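Local coordinates for protein crustacyanin (PDB 1I4U) that binds the carotenoid astaxanthin as a lipocalin subunit of crustacyanin, the complex that gives the lobster carapace its blue colour, at residues G10-V15 against C121-F126; F38-N43 against F132-S137; K50-E55 against V165-G170; S113-L118 against V147-A152. All coordinates share one frame; numbering follows the deposited sequence.

Interaction 1: residues G10-V15 against C121-F126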
loop_
_atom_site.group_PDB
_atom_site.type_symbol
_atom_site.label_atom_id
_atom_site.label_comp_id
_atom_site.label_asym_id
_atom_site.label_seq_id
_atom_site.Cartn_x
_atom_site.Cartn_y
_atom_site.Cartn_z
ATOM N N GLY A 10 0.585 18.848 -4.644
ATOM C CA GLY A 10 1.733 19.010 -3.803
ATOM C C GLY A 10 2.102 17.716 -3.095
ATOM O O GLY A 10 1.539 16.669 -3.352
ATOM N N LYS A 11 3.074 17.798 -2.219
ATOM C CA LYS A 11 3.596 16.676 -1.473
ATOM C C LYS A 11 2.920 16.487 -0.120
ATOM O O LYS A 11 2.312 17.390 0.448
ATOM C CB LYS A 11 5.105 16.828 -1.273
ATOM C CG LYS A 11 5.575 17.010 0.151
ATOM C CD LYS A 11 5.452 18.441 0.667
ATOM C CE LYS A 11 6.047 18.661 2.048
ATOM N NZ LYS A 11 6.758 19.977 2.151
ATOM N N CYS A 12 3.092 15.263 0.381
ATOM C CA CYS A 12 2.647 14.994 1.752
ATOM C C CYS A 12 3.301 15.952 2.736
ATOM O O CYS A 12 4.489 16.300 2.669
ATOM C CB CYS A 12 2.986 13.548 2.095
ATOM S SG CYS A 12 2.002 12.243 1.274
ATOM N N ALA A 13 2.527 16.412 3.709
ATOM C CA ALA A 13 2.922 17.326 4.781
ATOM C C ALA A 13 3.981 16.704 5.673
ATOM O O ALA A 13 4.095 15.463 5.680
ATOM C CB ALA A 13 1.716 17.720 5.638
ATOM N N SER A 14 4.696 17.576 6.368
ATOM C CA SER A 14 5.743 17.236 7.302
ATOM C C SER A 14 5.321 16.274 8.403
ATOM O O SER A 14 5.850 15.150 8.459
ATOM C CB SER A 14 6.311 18.503 7.976
ATOM O OG SER A 14 7.159 18.117 9.036
ATOM N N VAL A 15 4.391 16.698 9.243
ATOM C CA VAL A 15 4.006 15.812 10.330
ATOM C C VAL A 15 5.207 15.286 11.155
ATOM O O VAL A 15 5.923 14.405 10.627
ATOM C CB VAL A 15 3.269 14.545 9.842
ATOM C CG1 VAL A 15 3.176 13.596 11.031
ATOM C CG2 VAL A 15 1.915 14.879 9.255
ATOM N N CYS A 121 -0.608 9.114 4.338
ATOM C CA CYS A 121 -0.389 9.916 3.119
ATOM C C CYS A 121 0.559 9.169 2.195
ATOM O O CYS A 121 1.458 8.467 2.667
ATOM C CB CYS A 121 0.178 11.293 3.482
ATOM S SG CYS A 121 0.191 12.496 2.152
ATOM N N ILE A 122 0.320 9.311 0.906
ATOM C CA ILE A 122 1.176 8.755 -0.138
ATOM C C ILE A 122 1.493 9.819 -1.152
ATOM O O ILE A 122 0.545 10.462 -1.627
ATOM C CB ILE A 122 0.523 7.526 -0.778
ATOM C CG1 ILE A 122 1.319 6.811 -1.857
ATOM C CG2 ILE A 122 -0.840 7.818 -1.366
ATOM C CD1 ILE A 122 2.638 6.203 -1.398
ATOM N N ASP A 123 2.776 9.946 -1.506
ATOM C CA ASP A 123 3.160 10.775 -2.627
ATOM C C ASP A 123 3.144 10.019 -3.948
ATOM O O ASP A 123 3.609 8.893 -4.078
ATOM C CB ASP A 123 4.576 11.290 -2.403
ATOM C CG ASP A 123 4.610 12.369 -1.347
ATOM O OD1 ASP A 123 3.973 13.397 -1.539
ATOM O OD2 ASP A 123 5.293 12.129 -0.354
ATOM N N TYR A 124 2.639 10.658 -4.977
ATOM C CA TYR A 124 2.654 10.121 -6.319
ATOM C C TYR A 124 3.842 10.722 -7.093
ATOM O O TYR A 124 4.498 11.654 -6.623
ATOM C CB TYR A 124 1.359 10.426 -7.080
ATOM C CG TYR A 124 0.115 9.866 -6.431
ATOM C CD1 TYR A 124 -0.033 8.496 -6.286
ATOM C CD2 TYR A 124 -0.897 10.705 -5.957
ATOM C CE1 TYR A 124 -1.176 7.995 -5.685
ATOM C CE2 TYR A 124 -2.026 10.182 -5.369
ATOM C CZ TYR A 124 -2.164 8.816 -5.229
ATOM O OH TYR A 124 -3.303 8.280 -4.653
ATOM N N ASN A 125 4.086 10.183 -8.281
ATOM C CA ASN A 125 5.169 10.624 -9.136
ATOM C C ASN A 125 4.777 11.823 -10.009
ATOM O O ASN A 125 5.633 12.314 -10.763
ATOM C CB ASN A 125 5.691 9.502 -9.995
ATOM C CG ASN A 125 4.649 8.866 -10.892
ATOM O OD1 ASN A 125 3.626 9.481 -11.180
ATOM N ND2 ASN A 125 4.963 7.679 -11.374
ATOM N N PHE A 126 3.559 12.332 -9.922
ATOM C CA PHE A 126 3.102 13.426 -10.759
ATOM C C PHE A 126 2.704 14.677 -9.983
ATOM O O PHE A 126 1.867 15.467 -10.474
ATOM C CB PHE A 126 1.961 12.952 -11.670
ATOM C CG PHE A 126 0.746 12.390 -10.939
ATOM C CD1 PHE A 126 -0.276 13.258 -10.562
ATOM C CD2 PHE A 126 0.591 11.058 -10.610
ATOM C CE1 PHE A 126 -1.396 12.821 -9.893
ATOM C CE2 PHE A 126 -0.543 10.609 -9.936
ATOM C CZ PHE A 126 -1.528 11.489 -9.569
#
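The side chain of C12 overlaps that of C121 and is bonded to it, with SG of C12 and SG of C121 2.0 Å apart. The torsion about this disulfide is -96°, close to that of a relaxed S-S bond. In C121 the sulfur stands opposite the backbone N (chi1 -168°), and this swings it out from the strand to meet C12. SG of C12 also approaches N of I122, at 3.4 Å. The bridge ties the loop between strand 7-9 and helix 17-24 to the end of strand 115-123 in the lipocalin barrel. D123 adds a polar hold beside it. OD1 of D123 accepts a hydrogen bond from N of C12 at 2.8 Å, on the syn side of the carboxylate and 16° out of its plane. OD1 of D123 also lies 3.3 Å from CA of K11. OD2 of D123 sits 3.7 Å from CB of C12. With an alanine in place of D123, the N-H of C12 would probably lose its acceptor and the loop at K11 would be held less firmly. H129 of strand 128-137 touches the side chains of C12, C121 and D123, and its ND1 is hydrogen-bonded to O of G10.

Interaction 2: residues F38-N43 against F132-S137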
loop_
_atom_site.group_PDB
_atom_site.type_symbol
_atom_site.label_atom_id
_atom_site.label_comp_id
_atom_site.label_asym_id
_atom_site.label_seq_id
_atom_site.Cartn_x
_atom_site.Cartn_y
_atom_site.Cartn_z
ATOM N N PHE A 38 -15.358 7.057 13.953
ATOM C CA PHE A 38 -16.359 8.108 14.044
ATOM C C PHE A 38 -16.587 8.798 12.706
ATOM O O PHE A 38 -17.725 9.106 12.367
ATOM C CB PHE A 38 -15.928 9.115 15.102
ATOM C CG PHE A 38 -16.851 10.292 15.260
ATOM C CD1 PHE A 38 -18.072 10.148 15.902
ATOM C CD2 PHE A 38 -16.496 11.508 14.719
ATOM C CE1 PHE A 38 -18.938 11.210 16.009
ATOM C CE2 PHE A 38 -17.339 12.581 14.862
ATOM C CZ PHE A 38 -18.572 12.449 15.497
ATOM N N ALA A 39 -15.489 9.073 11.999
ATOM C CA ALA A 39 -15.570 9.793 10.718
ATOM C C ALA A 39 -14.272 9.522 9.948
ATOM O O ALA A 39 -13.249 9.176 10.550
ATOM C CB ALA A 39 -15.757 11.296 10.847
ATOM N N LEU A 40 -14.326 9.693 8.643
ATOM C CA LEU A 40 -13.152 9.529 7.785
ATOM C C LEU A 40 -13.319 10.377 6.526
ATOM O O LEU A 40 -14.441 10.673 6.128
ATOM C CB LEU A 40 -12.874 8.063 7.431
ATOM C CG LEU A 40 -13.646 7.448 6.299
ATOM C CD1 LEU A 40 -13.078 6.056 6.003
ATOM C CD2 LEU A 40 -15.134 7.343 6.599
ATOM N N THR A 41 -12.160 10.739 5.934
ATOM C CA THR A 41 -12.178 11.385 4.636
ATOM C C THR A 41 -12.242 10.312 3.552
ATOM O O THR A 41 -11.843 9.174 3.786
ATOM C CB THR A 41 -10.950 12.317 4.442
ATOM O OG1 THR A 41 -9.724 11.567 4.482
ATOM C CG2 THR A 41 -10.862 13.365 5.538
ATOM N N ASN A 42 -12.793 10.659 2.398
ATOM C CA ASN A 42 -13.076 9.737 1.295
ATOM C C ASN A 42 -11.973 8.731 1.073
ATOM O O ASN A 42 -10.835 9.090 0.817
ATOM C CB ASN A 42 -13.271 10.608 0.071
ATOM C CG ASN A 42 -13.790 9.897 -1.133
ATOM O OD1 ASN A 42 -14.176 8.722 -1.114
ATOM N ND2 ASN A 42 -13.802 10.662 -2.214
ATOM N N ASN A 43 -12.299 7.459 1.224
ATOM C CA ASN A 43 -11.292 6.390 1.248
ATOM C C ASN A 43 -11.816 5.282 0.367
ATOM O O ASN A 43 -12.805 4.658 0.694
ATOM C CB ASN A 43 -11.057 6.004 2.712
ATOM C CG ASN A 43 -9.958 4.973 2.828
ATOM O OD1 ASN A 43 -9.827 4.086 1.976
ATOM N ND2 ASN A 43 -9.146 5.138 3.855
ATOM N N PHE A 132 -5.493 10.250 3.757
ATOM C CA PHE A 132 -6.603 9.496 4.317
ATOM C C PHE A 132 -6.568 9.750 5.830
ATOM O O PHE A 132 -5.577 9.423 6.468
ATOM C CB PHE A 132 -6.531 7.981 3.995
ATOM C CG PHE A 132 -6.480 7.796 2.480
ATOM C CD1 PHE A 132 -7.612 7.955 1.720
ATOM C CD2 PHE A 132 -5.302 7.549 1.835
ATOM C CE1 PHE A 132 -7.537 7.880 0.327
ATOM C CE2 PHE A 132 -5.188 7.446 0.452
ATOM C CZ PHE A 132 -6.334 7.652 -0.297
ATOM N N SER A 133 -7.630 10.339 6.358
ATOM C CA SER A 133 -7.707 10.736 7.732
ATOM C C SER A 133 -8.934 10.072 8.375
ATOM O O SER A 133 -9.933 9.781 7.725
ATOM C CB SER A 133 -7.776 12.247 7.875
ATOM O OG SER A 133 -6.647 12.878 7.311
ATOM N N PHE A 134 -8.790 9.866 9.674
ATOM C CA PHE A 134 -9.780 9.149 10.480
ATOM C C PHE A 134 -9.875 9.767 11.856
ATOM O O PHE A 134 -8.876 10.145 12.411
ATOM C CB PHE A 134 -9.421 7.685 10.657
ATOM C CG PHE A 134 -9.019 6.923 9.407
ATOM C CD1 PHE A 134 -7.746 7.059 8.893
ATOM C CD2 PHE A 134 -9.922 6.100 8.746
ATOM C CE1 PHE A 134 -7.393 6.380 7.749
ATOM C CE2 PHE A 134 -9.540 5.400 7.609
ATOM C CZ PHE A 134 -8.279 5.562 7.109
ATOM N N ILE A 135 -11.094 9.782 12.392
ATOM C CA ILE A 135 -11.352 10.108 13.782
ATOM C C ILE A 135 -11.892 8.837 14.410
ATOM O O ILE A 135 -12.923 8.321 13.933
ATOM C CB ILE A 135 -12.305 11.301 13.953
ATOM C CG1 ILE A 135 -11.709 12.570 13.326
ATOM C CG2 ILE A 135 -12.674 11.596 15.395
ATOM C CD1 ILE A 135 -12.708 13.723 13.190
ATOM N N PHE A 136 -11.200 8.342 15.414
ATOM C CA PHE A 136 -11.621 7.181 16.191
ATOM C C PHE A 136 -12.123 7.594 17.600
ATOM O O PHE A 136 -11.625 8.578 18.157
ATOM C CB PHE A 136 -10.452 6.247 16.395
ATOM C CG PHE A 136 -10.030 5.279 15.326
ATOM C CD1 PHE A 136 -10.489 5.356 14.012
ATOM C CD2 PHE A 136 -9.135 4.237 15.649
ATOM C CE1 PHE A 136 -10.141 4.419 13.055
ATOM C CE2 PHE A 136 -8.786 3.270 14.697
ATOM C CZ PHE A 136 -9.280 3.388 13.416
ATOM N N SER A 137 -13.088 6.848 18.089
ATOM C CA SER A 137 -13.682 7.052 19.397
ATOM C C SER A 137 -13.689 5.752 20.184
ATOM O O SER A 137 -13.815 4.681 19.621
ATOM C CB SER A 137 -15.096 7.577 19.248
ATOM O OG SER A 137 -15.697 7.785 20.533
HETATM O O HOH W 1 -9.761 7.929 5.158
HETATM O O HOH W 2 -7.342 13.231 4.697
#
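A classic beta bulge interrupts the antiparallel pairing of strands 33-41 and 128-137. F38 and A39 both face I135, whose O takes two N-H groups: N of F38 at 2.7 Å and N of A39 at 3.3 Å. Past the bulge, N of I135 gives an almost straight bond (174°) to O of A39, and N of T41 bonds to O of S133. These strands are neighbours in the lipocalin barrel. A39 and I135 form a hydrogen-bonded pair, and I135 on that face touches C150 of helix 144-156. L40 and F134 form the next, non-hydrogen-bonded pair on the other face, with CB of L40 3.8 Å from CD2 of F134. N43, in the loop that follows, reaches back over the sheet. Its CG lies opposite the backbone N (chi1 -176°), which brings ND2 of N43 to 3.4 Å from CZ of F134, with amide and ring planes 55° apart. OD1 of N43 is held by N of Y45. ND2 gives a bond to a water, which donates to O of T41 and O of S133. O of N42 meets the F132 ring at its edge, 3.5 Å from CD1. ND2 of N43 lies 3.9 Å from CD1 of F132. With a serine in place of F132, a gap would probably open beside O of N42 and the N43 amide. A second water joins OG1 of T41 to OG of S133.

Interaction 3: residues K50-E55 against V165-G170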
loop_
_atom_site.group_PDB
_atom_site.type_symbol
_atom_site.label_atom_id
_atom_site.label_comp_id
_atom_site.label_asym_id
_atom_site.label_seq_id
_atom_site.Cartn_x
_atom_site.Cartn_y
_atom_site.Cartn_z
ATOM N N LYS A 50 -20.370 0.823 7.335
ATOM C CA LYS A 50 -21.107 1.216 8.502
ATOM C C LYS A 50 -20.676 0.412 9.728
ATOM O O LYS A 50 -20.187 -0.735 9.616
ATOM C CB LYS A 50 -22.615 1.031 8.316
ATOM C CG LYS A 50 -23.211 1.728 7.128
ATOM C CD LYS A 50 -24.681 1.375 6.992
ATOM C CE LYS A 50 -25.332 2.143 5.863
ATOM N NZ LYS A 50 -26.730 1.645 5.638
ATOM N N CYS A 51 -20.851 0.975 10.912
ATOM C CA CYS A 51 -20.703 0.284 12.197
ATOM C C CYS A 51 -19.279 -0.175 12.418
ATOM O O CYS A 51 -19.035 -1.167 13.091
ATOM C CB CYS A 51 -21.684 -0.903 12.299
ATOM S SG CYS A 51 -23.411 -0.393 12.117
ATOM N N VAL A 52 -18.332 0.566 11.858
ATOM C CA VAL A 52 -16.923 0.164 11.807
ATOM C C VAL A 52 -16.331 0.104 13.201
ATOM O O VAL A 52 -16.256 1.135 13.895
ATOM C CB VAL A 52 -16.139 1.134 10.930
ATOM C CG1 VAL A 52 -14.681 0.734 10.909
ATOM C CG2 VAL A 52 -16.725 1.217 9.508
ATOM N N ARG A 53 -15.935 -1.092 13.599
ATOM C CA ARG A 53 -15.496 -1.434 14.928
ATOM C C ARG A 53 -14.142 -2.141 14.795
ATOM O O ARG A 53 -14.069 -3.188 14.184
ATOM C CB ARG A 53 -16.494 -2.352 15.597
ATOM C CG ARG A 53 -16.200 -2.799 16.994
ATOM C CD ARG A 53 -17.186 -3.867 17.466
ATOM N NE ARG A 53 -17.067 -4.267 18.851
ATOM C CZ ARG A 53 -16.217 -5.143 19.352
ATOM N NH1 ARG A 53 -15.349 -5.741 18.532
ATOM N NH2 ARG A 53 -16.242 -5.409 20.654
ATOM N N ASN A 54 -13.113 -1.539 15.358
ATOM C CA ASN A 54 -11.736 -2.037 15.210
ATOM C C ASN A 54 -11.247 -2.496 16.583
ATOM O O ASN A 54 -11.088 -1.715 17.487
ATOM C CB ASN A 54 -10.830 -0.976 14.631
ATOM C CG ASN A 54 -11.318 -0.377 13.340
ATOM O OD1 ASN A 54 -11.521 -1.135 12.403
ATOM N ND2 ASN A 54 -11.557 0.944 13.302
ATOM N N GLU A 55 -11.050 -3.815 16.683
ATOM C CA GLU A 55 -10.627 -4.445 17.933
ATOM C C GLU A 55 -9.132 -4.761 17.803
ATOM O O GLU A 55 -8.740 -5.514 16.926
ATOM C CB GLU A 55 -11.471 -5.689 18.228
ATOM C CG GLU A 55 -11.151 -6.287 19.569
ATOM C CD GLU A 55 -12.110 -7.412 19.904
ATOM O OE1 GLU A 55 -13.183 -7.583 19.309
ATOM O OE2 GLU A 55 -11.698 -8.172 20.778
ATOM N N VAL A 165 -16.437 12.763 6.653
ATOM C CA VAL A 165 -17.811 12.243 6.580
ATOM C C VAL A 165 -18.032 11.351 7.784
ATOM O O VAL A 165 -17.195 10.477 8.088
ATOM C CB VAL A 165 -18.085 11.472 5.268
ATOM C CG1 VAL A 165 -19.525 10.996 5.268
ATOM C CG2 VAL A 165 -17.770 12.350 4.043
ATOM N N LYS A 166 -19.126 11.518 8.509
ATOM C CA LYS A 166 -19.437 10.698 9.687
ATOM C C LYS A 166 -19.822 9.300 9.260
ATOM O O LYS A 166 -20.463 9.089 8.234
ATOM C CB LYS A 166 -20.593 11.341 10.446
ATOM C CG LYS A 166 -20.861 10.898 11.832
ATOM C CD LYS A 166 -21.845 11.803 12.573
ATOM C CE LYS A 166 -21.044 13.038 12.966
ATOM N NZ LYS A 166 -21.899 13.947 13.800
ATOM N N THR A 167 -19.456 8.320 10.052
ATOM C CA THR A 167 -19.750 6.898 9.830
ATOM C C THR A 167 -20.932 6.509 10.676
ATOM O O THR A 167 -21.078 6.895 11.842
ATOM C CB THR A 167 -18.518 6.087 10.274
ATOM O OG1 THR A 167 -17.498 6.595 9.441
ATOM C CG2 THR A 167 -18.726 4.571 10.170
ATOM N N VAL A 168 -21.808 5.716 10.122
ATOM C CA VAL A 168 -22.937 5.188 10.900
ATOM C C VAL A 168 -22.435 4.371 12.083
ATOM O O VAL A 168 -21.662 3.444 11.917
ATOM C CB VAL A 168 -23.844 4.344 10.011
ATOM C CG1 VAL A 168 -24.933 3.686 10.851
ATOM C CG2 VAL A 168 -24.415 5.167 8.863
ATOM N N GLN A 169 -22.905 4.729 13.270
ATOM C CA GLN A 169 -22.623 4.022 14.504
ATOM C C GLN A 169 -23.862 4.084 15.391
ATOM O O GLN A 169 -24.819 4.825 15.113
ATOM C CB GLN A 169 -21.438 4.652 15.240
ATOM C CG GLN A 169 -20.121 4.638 14.485
ATOM C CD GLN A 169 -19.479 3.287 14.372
ATOM O OE1 GLN A 169 -19.973 2.245 14.809
ATOM N NE2 GLN A 169 -18.283 3.267 13.770
ATOM N N GLY A 170 -23.849 3.310 16.463
ATOM C CA GLY A 170 -24.800 3.329 17.556
ATOM C C GLY A 170 -25.738 2.205 17.604
ATOM O O GLY A 170 -25.431 1.082 17.167
#
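Q169 bends at its second torsion (chi2 -72°) to bring its amide to C51 and V52. Its CG lies opposite the carbonyl carbon. NE2 of Q169 gives a hydrogen bond to O of V52 at 2.9 Å, with an angle of 156° at the hydrogen. That oxygen lies near the amide plane of Q169, 14° out of it. NE2 also bonds to O of Q37 on the adjoining strand 33-41. OE1 of Q169 rests 3.3 Å from CA of C51 and is bonded to OH of Y175. With both ends of the amide held, its rotation is fixed. One backbone bond runs alongside, from N of C51 to O of V168 at 2.8 Å.

The remaining contacts are apolar. K50 and V168 lie side by side and point the same way, with CB of K50 3.9 Å from CB of V168. Beyond CG the lysine chain is extended and leads away. V52 and T167 cross at about a right angle. CG2 of T167 stands opposite its backbone N, and meets CG2 of V52 at 4.0 Å. The side chain of C51 turns away from 165-170, and its SG forms a disulfide with C173. Here the chain leaving the short strand 164-166 runs beside the corner at K50 and C51. A C-terminal segment laid along the barrel and tied to it by a disulfide is a familiar feature of lipocalins.

Interaction 4: residues S113-L118 against V147-A152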
loop_
_atom_site.group_PDB
_atom_site.type_symbol
_atom_site.label_atom_id
_atom_site.label_comp_id
_atom_site.label_asym_id
_atom_site.label_seq_id
_atom_site.Cartn_x
_atom_site.Cartn_y
_atom_site.Cartn_z
ATOM N N SER A 113 -8.082 7.181 25.954
ATOM C CA SER A 113 -9.357 6.839 26.581
ATOM C C SER A 113 -10.575 7.411 25.892
ATOM O O SER A 113 -11.682 6.935 26.240
ATOM C CB SER A 113 -9.320 7.262 28.038
ATOM O OG SER A 113 -9.101 8.586 28.159
ATOM N N ASN A 114 -10.477 8.372 24.977
ATOM C CA ASN A 114 -11.650 8.927 24.326
ATOM C C ASN A 114 -11.522 8.916 22.803
ATOM O O ASN A 114 -12.459 8.515 22.104
ATOM C CB ASN A 114 -11.918 10.357 24.786
ATOM C CG ASN A 114 -12.237 10.365 26.266
ATOM O OD1 ASN A 114 -13.391 10.084 26.631
ATOM N ND2 ASN A 114 -11.250 10.620 27.074
ATOM N N TYR A 115 -10.382 9.409 22.283
ATOM C CA TYR A 115 -10.283 9.642 20.850
ATOM C C TYR A 115 -8.907 9.343 20.325
ATOM O O TYR A 115 -7.936 9.395 21.065
ATOM C CB TYR A 115 -10.662 11.131 20.576
ATOM C CG TYR A 115 -9.604 12.099 20.998
ATOM C CD1 TYR A 115 -9.517 12.503 22.327
ATOM C CD2 TYR A 115 -8.667 12.592 20.102
ATOM C CE1 TYR A 115 -8.556 13.387 22.742
ATOM C CE2 TYR A 115 -7.700 13.467 20.522
ATOM C CZ TYR A 115 -7.643 13.857 21.833
ATOM O OH TYR A 115 -6.681 14.733 22.315
ATOM N N ALA A 116 -8.846 9.203 18.994
ATOM C CA ALA A 116 -7.610 9.167 18.252
ATOM C C ALA A 116 -7.828 9.804 16.875
ATOM O O ALA A 116 -8.902 9.671 16.263
ATOM C CB ALA A 116 -7.048 7.772 18.094
ATOM N N CYS A 117 -6.812 10.544 16.422
ATOM C CA CYS A 117 -6.817 11.218 15.143
ATOM C C CYS A 117 -5.709 10.552 14.305
ATOM O O CYS A 117 -4.542 10.658 14.673
ATOM C CB CYS A 117 -6.548 12.707 15.304
ATOM S SG CYS A 117 -7.322 13.524 16.740
ATOM N N LEU A 118 -6.114 9.880 13.228
ATOM C CA LEU A 118 -5.179 9.057 12.436
ATOM C C LEU A 118 -4.993 9.603 11.045
ATOM O O LEU A 118 -5.931 10.166 10.449
ATOM C CB LEU A 118 -5.717 7.641 12.336
ATOM C CG LEU A 118 -6.155 6.999 13.672
ATOM C CD1 LEU A 118 -6.678 5.581 13.372
ATOM C CD2 LEU A 118 -5.059 7.075 14.690
ATOM N N VAL A 147 -13.856 15.867 18.993
ATOM C CA VAL A 147 -13.878 16.094 17.553
ATOM C C VAL A 147 -13.076 17.332 17.223
ATOM O O VAL A 147 -12.295 17.298 16.276
ATOM C CB VAL A 147 -15.319 16.222 16.983
ATOM C CG1 VAL A 147 -15.288 16.571 15.505
ATOM C CG2 VAL A 147 -16.069 14.922 17.298
ATOM N N LYS A 148 -13.229 18.406 17.973
ATOM C CA LYS A 148 -12.516 19.650 17.709
ATOM C C LYS A 148 -11.002 19.522 17.911
ATOM O O LYS A 148 -10.214 20.182 17.237
ATOM C CB LYS A 148 -13.045 20.740 18.639
ATOM C CG LYS A 148 -14.371 21.401 18.345
ATOM C CD LYS A 148 -14.783 22.270 19.550
ATOM C CE LYS A 148 -16.143 22.915 19.492
ATOM N NZ LYS A 148 -17.289 21.981 19.488
ATOM N N LYS A 149 -10.619 18.632 18.833
ATOM C CA LYS A 149 -9.187 18.356 18.981
ATOM C C LYS A 149 -8.640 17.783 17.698
ATOM O O LYS A 149 -7.577 18.196 17.197
ATOM C CB LYS A 149 -8.864 17.446 20.175
ATOM C CG LYS A 149 -9.191 18.190 21.526
ATOM C CD LYS A 149 -9.157 17.233 22.684
ATOM C CE LYS A 149 -10.223 17.515 23.768
ATOM N NZ LYS A 149 -10.008 18.869 24.328
ATOM N N CYS A 150 -9.376 16.782 17.124
ATOM C CA CYS A 150 -8.879 16.259 15.869
ATOM C C CYS A 150 -8.946 17.317 14.769
ATOM O O CYS A 150 -8.006 17.354 13.985
ATOM C CB CYS A 150 -9.659 15.016 15.454
ATOM S SG CYS A 150 -9.357 13.512 16.403
ATOM N N GLU A 151 -9.994 18.133 14.738
ATOM C CA GLU A 151 -10.077 19.143 13.682
ATOM C C GLU A 151 -8.838 20.014 13.713
ATOM O O GLU A 151 -8.288 20.309 12.654
ATOM C CB GLU A 151 -11.361 19.956 13.808
ATOM C CG GLU A 151 -11.405 21.043 12.720
ATOM C CD GLU A 151 -12.564 22.021 12.857
ATOM O OE1 GLU A 151 -13.266 22.016 13.892
ATOM O OE2 GLU A 151 -12.819 22.822 11.926
ATOM N N ALA A 152 -8.446 20.413 14.944
ATOM C CA ALA A 152 -7.276 21.273 15.095
ATOM C C ALA A 152 -6.042 20.581 14.561
ATOM O O ALA A 152 -5.241 21.141 13.823
ATOM C CB ALA A 152 -7.078 21.701 16.533
#
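C117 on strand 115-123 and C150 on helix 144-156 are joined by a disulfide. This is the helix that packs against the barrel in the lipocalin fold. The short segments 115-118 and 147-152 run nearly the same way, crossing at -22°. Their axes come within 8.5 Å.

The disulfide is the covalent link. SG of C117 and SG of C150 are 2.1 Å apart, and the torsion about the bond is -88°, near the relaxed value. Both sulfurs stand opposite their own carbonyl carbons. Both cysteines are buried, so the bridge fastens the helix to the strand from inside the interface.

A sulfur-aromatic contact comes next. Y115 keeps its CG between the backbone N and the carbonyl carbon (chi1 73°), which sets the ring next to the bridge. SG of C150 approaches the ring obliquely, 3.9 Å from CD2 of Y115. Within 113-118 itself, SG of C117 is a neighbour at the edge of the same ring, in its plane. The ring therefore borders both halves of the disulfide. I135 of strand 128-137 also touches C150.

Van der Waals packing falls to K149, whose chain crosses Y115 at about a right angle. It is the aliphatic part that touches, while the lysine end leads away. The phenol oxygen is bonded to OE2 of E109, a residue that K149 also touches. At the far end of the ring, CD of K149 lies 3.5 Å from OH of Y115 and 3.8 Å from CZ of Y115.

How the interactions relate
All four contacts reach one antiparallel barrel sheet. Interaction 2 is the middle one, about 10 Å between centres from both interaction 3 and interaction 4. It touches each through probable backbone hydrogen bonds, such as O of L40 with N of V165 and O of F134 with N of L118. Interactions 1 and 4 both use strand 115-123, yet their centres are about 22 Å apart. Interactions 1 and 3 lie on opposite sides of the chain's centre, their centres about 27 Å apart. Along the chain every pair alternates except 3 and 4, where both segments of 4 lie between those of 3. Disulfides at interactions 1, 3 and 4 tie an N-terminal loop, the C-terminal region and the helix to the barrel.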